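Local coordinates for protein protease (Penicillium cyclopium, PDB 5Z6O) that cleaves peptide bonds in proteins as a subtilisin-type serine protease related to proteinase K, using a charge relay system, at residues A1-N7 against T24-S30; R15-K19 against L275-N281; D46-D51 against A215-G220; D51-R55 against S79-K85. All coordinates share one frame; numbering follows the deposited sequence.

Contact 1. Residues A1-N7 against T24-S30; sequences ANVVQRN and TDYVYDS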
loop_
_atom_site.group_PDB
_atom_site.type_symbol
_atom_site.label_atom_id
_atom_site.label_comp_id
_atom_site.label_asym_id
_atom_site.label_seq_id
_atom_site.Cartn_x
_atom_site.Cartn_y
_atom_site.Cartn_z
ATOM N N ALA A 1 -0.840 -0.798 -23.725
ATOM C CA ALA A 1 -1.597 0.315 -24.304
ATOM C C ALA A 1 -2.321 1.050 -23.179
ATOM O O ALA A 1 -2.548 0.458 -22.137
ATOM C CB ALA A 1 -2.572 -0.181 -25.321
ATOM N N ASN A 2 -2.661 2.328 -23.379
ATOM C CA ASN A 2 -3.320 3.095 -22.322
ATOM C C ASN A 2 -4.756 2.653 -22.125
ATOM O O ASN A 2 -5.495 2.485 -23.094
ATOM C CB ASN A 2 -3.302 4.579 -22.645
ATOM C CG ASN A 2 -1.971 5.215 -22.377
ATOM O OD1 ASN A 2 -0.964 4.544 -22.175
ATOM N ND2 ASN A 2 -1.956 6.537 -22.386
ATOM N N VAL A 3 -5.145 2.441 -20.866
ATOM C CA VAL A 3 -6.514 2.166 -20.461
ATOM C C VAL A 3 -6.965 3.364 -19.653
ATOM O O VAL A 3 -6.166 3.962 -18.908
ATOM C CB VAL A 3 -6.619 0.872 -19.628
ATOM C CG1 VAL A 3 -8.072 0.553 -19.248
ATOM C CG2 VAL A 3 -6.006 -0.267 -20.386
ATOM N N VAL A 4 -8.230 3.746 -19.794
ATOM C CA VAL A 4 -8.751 4.903 -19.068
ATOM C C VAL A 4 -9.944 4.457 -18.240
ATOM O O VAL A 4 -10.855 3.817 -18.765
ATOM C CB VAL A 4 -9.171 6.060 -20.004
ATOM C CG1 VAL A 4 -9.765 7.208 -19.159
ATOM C CG2 VAL A 4 -8.021 6.554 -20.825
ATOM N N GLN A 5 -9.922 4.751 -16.946
ATOM C CA GLN A 5 -11.062 4.529 -16.070
ATOM C C GLN A 5 -11.671 5.903 -15.835
ATOM O O GLN A 5 -11.147 6.693 -15.050
ATOM C CB GLN A 5 -10.652 3.897 -14.743
ATOM C CG GLN A 5 -11.860 3.757 -13.809
ATOM C CD GLN A 5 -11.509 3.106 -12.469
ATOM O OE1 GLN A 5 -10.339 3.028 -12.125
ATOM N NE2 GLN A 5 -12.524 2.698 -11.694
ATOM N N ARG A 6 -12.774 6.206 -16.508
ATOM C CA ARG A 6 -13.320 7.554 -16.394
ATOM C C ARG A 6 -14.110 7.743 -15.104
ATOM O O ARG A 6 -14.774 6.827 -14.623
ATOM C CB ARG A 6 -14.206 7.867 -17.608
ATOM C CG ARG A 6 -13.329 8.059 -18.826
ATOM C CD ARG A 6 -14.034 8.728 -19.975
ATOM N NE ARG A 6 -13.268 8.452 -21.177
ATOM C CZ ARG A 6 -12.315 9.230 -21.678
ATOM N NH1 ARG A 6 -11.973 10.368 -21.094
ATOM N NH2 ARG A 6 -11.705 8.856 -22.789
ATOM N N ASN A 7 -14.069 8.964 -14.569
ATOM C CA ASN A 7 -14.808 9.306 -13.345
ATOM C C ASN A 7 -14.506 8.298 -12.238
ATOM O O ASN A 7 -15.392 7.666 -11.657
ATOM C CB ASN A 7 -16.306 9.388 -13.617
ATOM C CG ASN A 7 -16.613 10.383 -14.718
ATOM O OD1 ASN A 7 -17.379 10.100 -15.654
ATOM N ND2 ASN A 7 -15.955 11.543 -14.649
ATOM N N THR A 24 -10.186 13.696 -13.080
ATOM C CA THR A 24 -11.311 12.823 -12.783
ATOM C C THR A 24 -11.116 11.410 -13.279
ATOM O O THR A 24 -11.868 10.536 -12.857
ATOM C CB THR A 24 -12.611 13.361 -13.394
ATOM O OG1 THR A 24 -12.441 13.476 -14.795
ATOM C CG2 THR A 24 -12.963 14.727 -12.800
ATOM N N ASP A 25 -10.169 11.183 -14.183
ATOM C CA ASP A 25 -9.974 9.878 -14.799
ATOM C C ASP A 25 -8.652 9.265 -14.379
ATOM O O ASP A 25 -7.669 9.972 -14.194
ATOM C CB ASP A 25 -9.957 9.978 -16.317
ATOM C CG ASP A 25 -11.162 10.694 -16.864
ATOM O OD1 ASP A 25 -12.207 10.718 -16.196
ATOM O OD2 ASP A 25 -11.042 11.222 -17.975
ATOM N N TYR A 26 -8.625 7.948 -14.284
ATOM C CA TYR A 26 -7.394 7.214 -13.987
ATOM C C TYR A 26 -6.876 6.562 -15.268
ATOM O O TYR A 26 -7.599 5.803 -15.919
ATOM C CB TYR A 26 -7.681 6.185 -12.892
ATOM C CG TYR A 26 -6.515 5.272 -12.557
ATOM C CD1 TYR A 26 -5.219 5.760 -12.489
ATOM C CD2 TYR A 26 -6.732 3.925 -12.269
ATOM C CE1 TYR A 26 -4.132 4.882 -12.172
ATOM C CE2 TYR A 26 -5.674 3.069 -11.952
ATOM C CZ TYR A 26 -4.388 3.568 -11.900
ATOM O OH TYR A 26 -3.324 2.724 -11.615
ATOM N N VAL A 27 -5.636 6.868 -15.642
ATOM C CA VAL A 27 -5.040 6.415 -16.902
ATOM C C VAL A 27 -3.828 5.561 -16.556
ATOM O O VAL A 27 -2.966 6.007 -15.789
ATOM C CB VAL A 27 -4.615 7.602 -17.794
ATOM C CG1 VAL A 27 -4.083 7.077 -19.123
ATOM C CG2 VAL A 27 -5.790 8.557 -18.007
ATOM N N TYR A 28 -3.755 4.354 -17.132
ATOM C CA TYR A 28 -2.705 3.405 -16.751
ATOM C C TYR A 28 -2.442 2.467 -17.925
ATOM O O TYR A 28 -3.306 2.246 -18.761
ATOM C CB TYR A 28 -3.094 2.619 -15.471
ATOM C CG TYR A 28 -4.359 1.788 -15.642
ATOM C CD1 TYR A 28 -5.636 2.350 -15.460
ATOM C CD2 TYR A 28 -4.278 0.458 -16.025
ATOM C CE1 TYR A 28 -6.798 1.582 -15.649
ATOM C CE2 TYR A 28 -5.425 -0.324 -16.186
ATOM C CZ TYR A 28 -6.673 0.261 -16.028
ATOM O OH TYR A 28 -7.753 -0.550 -16.172
ATOM N N ASP A 29 -1.252 1.901 -17.975
ATOM C CA ASP A 29 -0.944 0.923 -19.020
ATOM C C ASP A 29 -1.666 -0.399 -18.779
ATOM O O ASP A 29 -1.776 -0.870 -17.640
ATOM C CB ASP A 29 0.563 0.659 -19.061
ATOM C CG ASP A 29 0.932 -0.222 -20.198
ATOM O OD1 ASP A 29 0.921 0.316 -21.317
ATOM O OD2 ASP A 29 1.145 -1.443 -19.994
ATOM N N SER A 30 -2.127 -1.027 -19.863
ATOM C CA SER A 30 -2.947 -2.236 -19.762
ATOM C C SER A 30 -2.246 -3.396 -19.068
ATOM O O SER A 30 -2.938 -4.330 -18.643
ATOM C CB SER A 30 -3.376 -2.708 -21.142
ATOM O OG SER A 30 -2.200 -2.966 -21.895
HETATM O O HOH W 1 1.142 2.733 -22.048
HETATM O O HOH W 2 -13.674 11.828 -18.865
#
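Asp25 and Arg6 form a salt bridge at one end of a two-stranded antiparallel sheet, and at the other the amino group of Ala1 makes a salt bridge to the Asp29 carboxylate. OD1 of Asp25 accepts the backbone N-H of Asn7 at 3.0 Å on its anti side, while the hydroxyl of Thr24 reaches the same oxygen from the opposite face of the carboxylate. OD2 of Asp25 lies 3.4 Å from NH1 of Arg6, and a water joins these two atoms. Guanidinium and carboxylate planes are nearly perpendicular, 88° apart, and NH1 alone makes the salt bridge to OD2 of Asp25. With an alanine at Asp25, the N-H of Asn7 would probably lose its acceptor and the Arg6 guanidinium be left without its anion. At the far end, Ala1 N meets OD1 of Asp29 at 3.2 Å, from above the carboxylate plane, and also donates to OG of Ser30; OD2 of Asp29 bonds Thr31.

Four backbone hydrogen bonds join Val3 with Tyr28 and Gln5 with Tyr26, the bond from Gln5 N to Tyr26 O being 2.7 Å long. Valines, beta-branched and at ease in strands, supply packing: on one face Val4 and Val27 lie side by side, CG2 to CG2 4.1 Å. The other face carries Gln5, whose OE1 sits at the edge of the Tyr26 ring while its amide bonds Lys90 and Lys85. Here too Tyr28, its CG set between backbone N and carbonyl carbon (chi1 61°), offers a ring face to CB of Val3, and CG1 of Val3 rests 3.5 Å from CZ of Tyr28.

Contact 2. Residues R15-K19 against L275-N281; sequences RISSK and LLYNGIN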
loop_
_atom_site.group_PDB
_atom_site.type_symbol
_atom_site.label_atom_id
_atom_site.label_comp_id
_atom_site.label_asym_id
_atom_site.label_seq_id
_atom_site.Cartn_x
_atom_site.Cartn_y
_atom_site.Cartn_z
ATOM N N ARG A 15 -5.665 11.043 -9.079
ATOM C CA ARG A 15 -4.554 11.923 -8.724
ATOM C C ARG A 15 -3.229 11.334 -9.164
ATOM O O ARG A 15 -2.339 12.076 -9.592
ATOM C CB ARG A 15 -4.526 12.172 -7.214
ATOM C CG ARG A 15 -3.476 13.236 -6.775
ATOM C CD ARG A 15 -3.830 14.579 -7.377
ATOM N NE ARG A 15 -2.765 15.586 -7.234
ATOM C CZ ARG A 15 -1.766 15.740 -8.099
ATOM N NH1 ARG A 15 -0.888 16.723 -7.917
ATOM N NH2 ARG A 15 -1.668 14.946 -9.170
ATOM N N ILE A 16 -3.051 10.013 -8.997
ATOM C CA ILE A 16 -1.702 9.471 -9.217
ATOM C C ILE A 16 -1.348 9.322 -10.689
ATOM O O ILE A 16 -0.187 9.021 -11.000
ATOM C CB ILE A 16 -1.490 8.114 -8.527
ATOM C CG1 ILE A 16 -2.429 7.072 -9.131
ATOM C CG2 ILE A 16 -1.681 8.288 -7.032
ATOM C CD1 ILE A 16 -2.057 5.605 -8.864
ATOM N N SER A 17 -2.298 9.528 -11.613
ATOM C CA SER A 17 -1.980 9.511 -13.036
ATOM C C SER A 17 -2.016 10.897 -13.650
ATOM O O SER A 17 -2.014 11.026 -14.873
ATOM C CB SER A 17 -2.893 8.559 -13.830
ATOM O OG SER A 17 -4.277 8.839 -13.670
ATOM N N SER A 18 -1.957 11.926 -12.827
ATOM C CA SER A 18 -2.085 13.296 -13.293
ATOM C C SER A 18 -0.978 14.141 -12.682
ATOM O O SER A 18 -0.583 13.921 -11.538
ATOM C CB SER A 18 -3.446 13.874 -12.899
ATOM O OG SER A 18 -3.512 15.200 -13.365
ATOM N N LYS A 19 -0.436 15.089 -13.455
ATOM C CA LYS A 19 0.562 15.936 -12.828
ATOM C C LYS A 19 -0.078 17.015 -11.982
ATOM O O LYS A 19 0.542 17.475 -11.025
ATOM C CB LYS A 19 1.479 16.564 -13.891
ATOM C CG LYS A 19 2.304 15.534 -14.624
ATOM C CD LYS A 19 3.228 16.174 -15.645
ATOM C CE LYS A 19 4.026 15.126 -16.402
ATOM N NZ LYS A 19 4.980 15.763 -17.357
ATOM N N LEU A 275 5.004 13.543 -4.377
ATOM C CA LEU A 275 3.694 12.888 -4.421
ATOM C C LEU A 275 3.717 11.798 -5.487
ATOM O O LEU A 275 4.144 12.054 -6.615
ATOM C CB LEU A 275 2.600 13.907 -4.764
ATOM C CG LEU A 275 1.184 13.263 -4.951
ATOM C CD1 LEU A 275 0.704 12.574 -3.673
ATOM C CD2 LEU A 275 0.213 14.371 -5.349
ATOM N N LEU A 276 3.186 10.614 -5.154
ATOM C CA LEU A 276 3.126 9.484 -6.084
ATOM C C LEU A 276 2.582 9.893 -7.451
ATOM O O LEU A 276 1.521 10.502 -7.547
ATOM C CB LEU A 276 2.205 8.417 -5.490
ATOM C CG LEU A 276 1.968 7.098 -6.267
ATOM C CD1 LEU A 276 3.325 6.407 -6.504
ATOM C CD2 LEU A 276 0.981 6.227 -5.457
ATOM N N TYR A 277 3.286 9.468 -8.507
ATOM C CA TYR A 277 2.894 9.691 -9.904
ATOM C C TYR A 277 3.286 8.461 -10.705
ATOM O O TYR A 277 4.418 7.995 -10.563
ATOM C CB TYR A 277 3.609 10.925 -10.450
ATOM C CG TYR A 277 3.314 11.184 -11.895
ATOM C CD1 TYR A 277 2.013 11.446 -12.320
ATOM C CD2 TYR A 277 4.327 11.160 -12.837
ATOM C CE1 TYR A 277 1.742 11.675 -13.692
ATOM C CE2 TYR A 277 4.076 11.399 -14.166
ATOM C CZ TYR A 277 2.793 11.645 -14.592
ATOM O OH TYR A 277 2.565 11.872 -15.937
ATOM N N ASN A 278 2.379 7.929 -11.550
ATOM C CA ASN A 278 2.661 6.646 -12.204
ATOM C C ASN A 278 3.451 6.785 -13.506
ATOM O O ASN A 278 3.757 5.762 -14.115
ATOM C CB ASN A 278 1.342 5.826 -12.451
ATOM C CG ASN A 278 0.458 6.384 -13.579
ATOM O OD1 ASN A 278 -0.535 5.745 -13.959
ATOM N ND2 ASN A 278 0.776 7.547 -14.085
ATOM N N GLY A 279 3.795 8.003 -13.934
ATOM C CA GLY A 279 4.673 8.176 -15.073
ATOM C C GLY A 279 4.004 8.041 -16.429
ATOM O O GLY A 279 4.699 7.876 -17.438
ATOM N N ILE A 280 2.681 8.101 -16.483
ATOM C CA ILE A 280 1.970 7.722 -17.704
ATOM C C ILE A 280 2.097 8.808 -18.762
ATOM O O ILE A 280 2.042 8.506 -19.956
ATOM C CB ILE A 280 0.495 7.400 -17.398
ATOM C CG1 ILE A 280 -0.179 6.722 -18.591
ATOM C CG2 ILE A 280 -0.241 8.667 -16.983
ATOM C CD1 ILE A 280 0.222 5.259 -18.786
ATOM N N ASN A 281 2.295 10.061 -18.342
ATOM C CA ASN A 281 2.438 11.232 -19.216
ATOM C C ASN A 281 1.271 11.336 -20.207
ATOM O O ASN A 281 1.439 11.317 -21.432
ATOM C CB ASN A 281 3.791 11.189 -19.922
ATOM C CG ASN A 281 4.951 11.357 -18.953
ATOM O OD1 ASN A 281 4.944 12.257 -18.114
ATOM N ND2 ASN A 281 5.949 10.487 -19.063
HETATM O O HOH W 3 -0.180 12.320 -16.725
HETATM O O HOH W 4 0.791 12.772 -8.944
#
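The carbonyl oxygen of Ile16, where helix 11-16 gives way to a loop, accepts the backbone N-H of Asn278 at 2.8 Å, the donor lying almost in line with the C=O bond (171°), and CA of Tyr277 makes a C-H...O contact with the same oxygen. The contact joins this N-terminal helix and the loop after it to the C-terminal tail of the chain, away from the catalytic residues.

Tyr277 carries much of the side-chain contact. With CG anti to the backbone N (chi1 177°), its ring comes back against the chain that leaves the helix, the N of Ser18 lying in plane at its edge. Lys19 crosses the phenol obliquely with its extended aliphatic chain, CE 3.6 Å from the Tyr277 OH. OH of Tyr277 accepts the N-H of Asn281 at 3.0 Å, and a water links it to the carbonyl oxygen of Ser17; tyrosine suits the place because its hydroxyl serves both. Gly279, whose positive phi favours glycine, puts its N over one face of this ring.

Apolar branches fill the other end. Ile16 and Leu276 lie side by side, CG2 to CD2 3.7 Å. Leu275 sets CD2 over one face of the flat Arg15 guanidinium, 3.5 Å above its plane. The arginine's edges serve polar partners instead: NE forms a salt bridge with Asp191, and NH2 makes a weak bond to Ser18 O.

Around the contact, Leu276 reaches between strand 205-208 and helix 227-245, touching Leu205 and Val234. Ile16 and Ile280 pack on strand 26-29 through Tyr26 and Val27, and OG of Ser17 bonds Val27 N.

Contact 3. Residues D46-D51 against A215-G220; sequences DIGHAD and AYPGGG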
loop_
_atom_site.group_PDB
_atom_site.type_symbol
_atom_site.label_atom_id
_atom_site.label_comp_id
_atom_site.label_asym_id
_atom_site.label_seq_id
_atom_site.Cartn_x
_atom_site.Cartn_y
_atom_site.Cartn_z
ATOM N N ASP A 46 -11.809 -9.796 2.467
ATOM C CA ASP A 46 -13.033 -10.457 1.973
ATOM C C ASP A 46 -12.751 -10.866 0.541
ATOM O O ASP A 46 -13.052 -10.134 -0.406
ATOM C CB ASP A 46 -14.224 -9.516 2.083
ATOM C CG ASP A 46 -15.512 -10.116 1.540
ATOM O OD1 ASP A 46 -15.535 -11.304 1.207
ATOM O OD2 ASP A 46 -16.491 -9.369 1.424
ATOM N N ILE A 47 -12.138 -12.046 0.380
ATOM C CA ILE A 47 -11.660 -12.449 -0.933
ATOM C C ILE A 47 -12.805 -12.734 -1.886
ATOM O O ILE A 47 -12.586 -12.763 -3.101
ATOM C CB ILE A 47 -10.690 -13.654 -0.864
ATOM C CG1 ILE A 47 -11.374 -14.875 -0.303
ATOM C CG2 ILE A 47 -9.383 -13.326 -0.044
ATOM C CD1 ILE A 47 -10.551 -16.130 -0.498
ATOM N N GLY A 48 -14.022 -12.886 -1.375
ATOM C CA GLY A 48 -15.171 -13.074 -2.257
ATOM C C GLY A 48 -15.717 -11.793 -2.837
ATOM O O GLY A 48 -16.637 -11.818 -3.654
ATOM N N HIS A 49 -15.156 -10.648 -2.448
ATOM C CA HIS A 49 -15.712 -9.374 -2.877
ATOM C C HIS A 49 -15.596 -9.220 -4.380
ATOM O O HIS A 49 -14.595 -9.589 -4.984
ATOM C CB HIS A 49 -14.980 -8.206 -2.191
ATOM C CG HIS A 49 -15.719 -6.904 -2.273
ATOM N ND1 HIS A 49 -15.893 -6.210 -3.450
ATOM C CD2 HIS A 49 -16.292 -6.153 -1.307
ATOM C CE1 HIS A 49 -16.578 -5.107 -3.211
ATOM N NE2 HIS A 49 -16.842 -5.053 -1.919
ATOM N N ALA A 50 -16.623 -8.639 -4.994
ATOM C CA ALA A 50 -16.606 -8.528 -6.450
ATOM C C ALA A 50 -15.408 -7.735 -6.964
ATOM O O ALA A 50 -14.945 -7.972 -8.082
ATOM C CB ALA A 50 -17.901 -7.894 -6.945
ATOM N N ASP A 51 -14.881 -6.798 -6.164
ATOM C CA ASP A 51 -13.806 -5.944 -6.639
ATOM C C ASP A 51 -12.526 -6.711 -6.917
ATOM O O ASP A 51 -11.678 -6.212 -7.658
ATOM C CB ASP A 51 -13.508 -4.837 -5.608
ATOM C CG ASP A 51 -12.876 -3.610 -6.245
ATOM O OD1 ASP A 51 -13.326 -3.221 -7.329
ATOM O OD2 ASP A 51 -11.943 -3.019 -5.666
ATOM N N ALA A 215 -13.232 -0.960 -1.429
ATOM C CA ALA A 215 -14.157 -2.046 -1.083
ATOM C C ALA A 215 -14.224 -2.276 0.425
ATOM O O ALA A 215 -13.261 -2.041 1.167
ATOM C CB ALA A 215 -13.694 -3.346 -1.759
ATOM N N TYR A 216 -15.364 -2.789 0.881
ATOM C CA TYR A 216 -15.572 -3.114 2.280
ATOM C C TYR A 216 -16.269 -4.466 2.355
ATOM O O TYR A 216 -17.012 -4.821 1.438
ATOM C CB TYR A 216 -16.440 -2.019 2.917
ATOM C CG TYR A 216 -16.174 -1.736 4.343
ATOM C CD1 TYR A 216 -14.940 -1.256 4.764
ATOM C CD2 TYR A 216 -17.180 -1.907 5.287
ATOM C CE1 TYR A 216 -14.710 -0.980 6.095
ATOM C CE2 TYR A 216 -16.958 -1.637 6.615
ATOM C CZ TYR A 216 -15.727 -1.179 7.013
ATOM O OH TYR A 216 -15.522 -0.909 8.351
ATOM N N PRO A 217 -15.995 -5.266 3.379
ATOM C CA PRO A 217 -16.572 -6.622 3.431
ATOM C C PRO A 217 -18.076 -6.632 3.202
ATOM O O PRO A 217 -18.812 -5.774 3.691
ATOM C CB PRO A 217 -16.227 -7.096 4.839
ATOM C CG PRO A 217 -14.927 -6.385 5.166
ATOM C CD PRO A 217 -15.129 -4.987 4.541
ATOM N N GLY A 218 -18.527 -7.608 2.416
ATOM C CA GLY A 218 -19.938 -7.779 2.161
ATOM C C GLY A 218 -20.446 -7.139 0.896
ATOM O O GLY A 218 -21.659 -7.103 0.699
ATOM N N GLY A 219 -19.564 -6.595 0.054
ATOM C CA GLY A 219 -19.908 -6.182 -1.296
ATOM C C GLY A 219 -20.064 -4.690 -1.529
ATOM O O GLY A 219 -20.177 -4.284 -2.692
ATOM N N GLY A 220 -20.104 -3.858 -0.489
ATOM C CA GLY A 220 -20.173 -2.422 -0.667
ATOM C C GLY A 220 -18.802 -1.753 -0.659
ATOM O O GLY A 220 -17.761 -2.378 -0.897
#
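Asp46 and His49 supply both side-chain hydrogen bonds from their loop to residues 215-220. OD2 of Asp46, carried forward with CG anti to the backbone N (chi1 178°), accepts the N-H of Gly218 at 2.9 Å in a nearly straight bond. NE2 of His49 donates to Gly220 O at 3.0 Å, in the ring plane and on a lone pair of that oxygen, which also takes the N-H of Tyr216. ND1 of His49 accepts the N-H of Asp51 at 3.0 Å, again in plane. A phenylalanine in place of His49 is likely to leave the Asp51 N-H without its acceptor and Gly220 O short of one of its two donors.

Packing is slighter. CB of Ala215 makes a CH-pi contact with one face of the His49 imidazole, 3.7 Å from its centroid, and so small a methyl suits a ring whose edge meets Gly220. Tyr216 O lies at that edge, 3.1 Å from CD2 of His49.

Turns set the backbones: type I from Asp46 to His49, type II from Tyr216 to Gly219. The second has proline and then glycine in its middle, Gly218 and Gly219 both at backbone angles that call for glycine.

Since NE2 donates while ND1 accepts, the imidazole is probably neutral: ND1 fixes the ring within 46-51 while NE2 bonds the turn of 215-220, near the charge relay system, where the Tyr216 side chain lies about 6 Å from that of His73.

Contact 4. Residues D51-R55 against S79-K85; sequences DFGGR and STAAGSK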
loop_
_atom_site.group_PDB
_atom_site.type_symbol
_atom_site.label_atom_id
_atom_site.label_comp_id
_atom_site.label_asym_id
_atom_site.label_seq_id
_atom_site.Cartn_x
_atom_site.Cartn_y
_atom_site.Cartn_z
ATOM N N ASP A 51 -14.881 -6.798 -6.164
ATOM C CA ASP A 51 -13.806 -5.944 -6.639
ATOM C C ASP A 51 -12.526 -6.711 -6.917
ATOM O O ASP A 51 -11.678 -6.212 -7.658
ATOM C CB ASP A 51 -13.508 -4.837 -5.608
ATOM C CG ASP A 51 -12.876 -3.610 -6.245
ATOM O OD1 ASP A 51 -13.326 -3.221 -7.329
ATOM O OD2 ASP A 51 -11.943 -3.019 -5.666
ATOM N N PHE A 52 -12.331 -7.892 -6.319
ATOM C CA PHE A 52 -11.124 -8.659 -6.615
ATOM C C PHE A 52 -11.267 -9.604 -7.797
ATOM O O PHE A 52 -10.244 -10.063 -8.334
ATOM C CB PHE A 52 -10.694 -9.448 -5.359
ATOM C CG PHE A 52 -10.446 -8.541 -4.184
ATOM C CD1 PHE A 52 -9.378 -7.643 -4.199
ATOM C CD2 PHE A 52 -11.293 -8.549 -3.110
ATOM C CE1 PHE A 52 -9.153 -6.773 -3.127
ATOM C CE2 PHE A 52 -11.088 -7.668 -2.009
ATOM C CZ PHE A 52 -10.013 -6.792 -2.026
ATOM N N GLY A 53 -12.495 -9.908 -8.215
ATOM C CA GLY A 53 -12.670 -10.694 -9.437
ATOM C C GLY A 53 -11.920 -12.003 -9.451
ATOM O O GLY A 53 -11.352 -12.377 -10.488
ATOM N N GLY A 54 -11.875 -12.703 -8.309
ATOM C CA GLY A 54 -11.170 -13.961 -8.247
ATOM C C GLY A 54 -9.665 -13.878 -8.107
ATOM O O GLY A 54 -9.018 -14.922 -8.027
ATOM N N ARG A 55 -9.077 -12.677 -8.054
ATOM C CA ARG A 55 -7.631 -12.554 -7.986
ATOM C C ARG A 55 -7.100 -12.551 -6.554
ATOM O O ARG A 55 -5.873 -12.562 -6.358
ATOM C CB ARG A 55 -7.188 -11.271 -8.689
ATOM C CG ARG A 55 -7.509 -11.266 -10.170
ATOM C CD ARG A 55 -7.171 -9.946 -10.834
ATOM N NE ARG A 55 -8.141 -8.935 -10.465
ATOM C CZ ARG A 55 -7.861 -7.914 -9.669
ATOM N NH1 ARG A 55 -8.801 -7.013 -9.414
ATOM N NH2 ARG A 55 -6.611 -7.751 -9.209
ATOM N N SER A 79 -8.094 -3.478 -1.598
ATOM C CA SER A 79 -8.886 -2.957 -2.708
ATOM C C SER A 79 -8.221 -1.741 -3.354
ATOM O O SER A 79 -8.177 -1.636 -4.581
ATOM C CB SER A 79 -10.302 -2.617 -2.190
ATOM O OG SER A 79 -11.066 -2.008 -3.208
ATOM N N THR A 80 -7.718 -0.808 -2.549
ATOM C CA THR A 80 -6.953 0.320 -3.090
ATOM C C THR A 80 -5.751 -0.172 -3.877
ATOM O O THR A 80 -5.403 0.407 -4.909
ATOM C CB THR A 80 -6.514 1.225 -1.923
ATOM O OG1 THR A 80 -7.691 1.827 -1.373
ATOM C CG2 THR A 80 -5.534 2.308 -2.361
ATOM N N ALA A 81 -5.100 -1.251 -3.417
ATOM C CA ALA A 81 -3.891 -1.681 -4.120
ATOM C C ALA A 81 -4.223 -2.336 -5.447
ATOM O O ALA A 81 -3.517 -2.120 -6.438
ATOM C CB ALA A 81 -3.085 -2.672 -3.256
ATOM N N ALA A 82 -5.331 -3.126 -5.491
ATOM C CA ALA A 82 -5.469 -4.074 -6.589
ATOM C C ALA A 82 -6.911 -4.351 -7.010
ATOM O O ALA A 82 -7.110 -5.176 -7.908
ATOM C CB ALA A 82 -4.806 -5.394 -6.198
ATOM N N GLY A 83 -7.905 -3.673 -6.442
ATOM C CA GLY A 83 -9.276 -3.905 -6.857
ATOM C C GLY A 83 -9.566 -3.415 -8.262
ATOM O O GLY A 83 -8.995 -2.445 -8.745
ATOM N N SER A 84 -10.518 -4.100 -8.928
ATOM C CA SER A 84 -10.908 -3.721 -10.294
ATOM C C SER A 84 -11.433 -2.298 -10.369
ATOM O O SER A 84 -11.031 -1.516 -11.241
ATOM C CB SER A 84 -11.985 -4.675 -10.833
ATOM O OG SER A 84 -11.419 -5.976 -10.957
ATOM N N LYS A 85 -12.353 -1.954 -9.493
ATOM C CA LYS A 85 -12.936 -0.622 -9.530
ATOM C C LYS A 85 -12.149 0.367 -8.676
ATOM O O LYS A 85 -11.927 1.492 -9.105
ATOM C CB LYS A 85 -14.394 -0.655 -9.065
ATOM C CG LYS A 85 -15.383 -0.747 -10.222
ATOM C CD LYS A 85 -16.821 -0.840 -9.737
ATOM C CE LYS A 85 -17.070 0.088 -8.545
ATOM N NZ LYS A 85 -17.101 1.532 -8.917
#
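Asp51 and Arg55 bind the C-terminal part of helix 73-82, the subtilase helix that begins with the charge-relay residue His73, and the loop that leaves it. OD1 of Asp51 accepts the N-H of Lys85 at 2.7 Å on its syn side, while OD2 takes the hydroxyl of Ser79 at 2.8 Å on its anti side. The carbonyl oxygen of Asp51 receives the N-H of Ser84 at 2.7 Å in an almost straight bond (177°).

Arg55 grips Ala82 O end-on, NH1 and NH2 both 2.9 Å away and the oxygen in the guanidinium plane; NH1 also donates to OG of Ser84. A positive group would suit the Ala82 carbonyl, near where the helix dipole would be negative.

Further out, a type I' turn from Phe52 to Arg55, with glycines at its two positive-phi positions, brings the arginine round. NH2 of Arg55 has a second acceptor in Ala92 O, and Ser79 OG is held by Ala215 N. Phe52 lays its ring edge against the N of Ser79 and packs on Ile45 and Ala78. Gly83 suits its place because a side chain would collide with the carboxylate: its CA is already 3.1 Å from OD2 of Asp51.

Contacts 1 and 2 form one touching pair, their centres about 11 Å apart, and contacts 3 and 4 another, about 9 Å apart and sharing Asp51. Strand 2-5, helix 11-16 and strand 26-29 follow one another, so contact 1 closes first, while contact 2 joins this N-terminal region to the chain's C-terminal end. Contacts 3 and 4 lie inside the long loop so closed, contact 4 nested within contact 3, near the charge relay residues. A probable hydrogen bond from Gln5 NE2 to Lys85 O ties contact 1 to contact 4. The N-terminal two-stranded sheet of this subtilase is thus connected both to the chain's end and to the loop after helix 73-82.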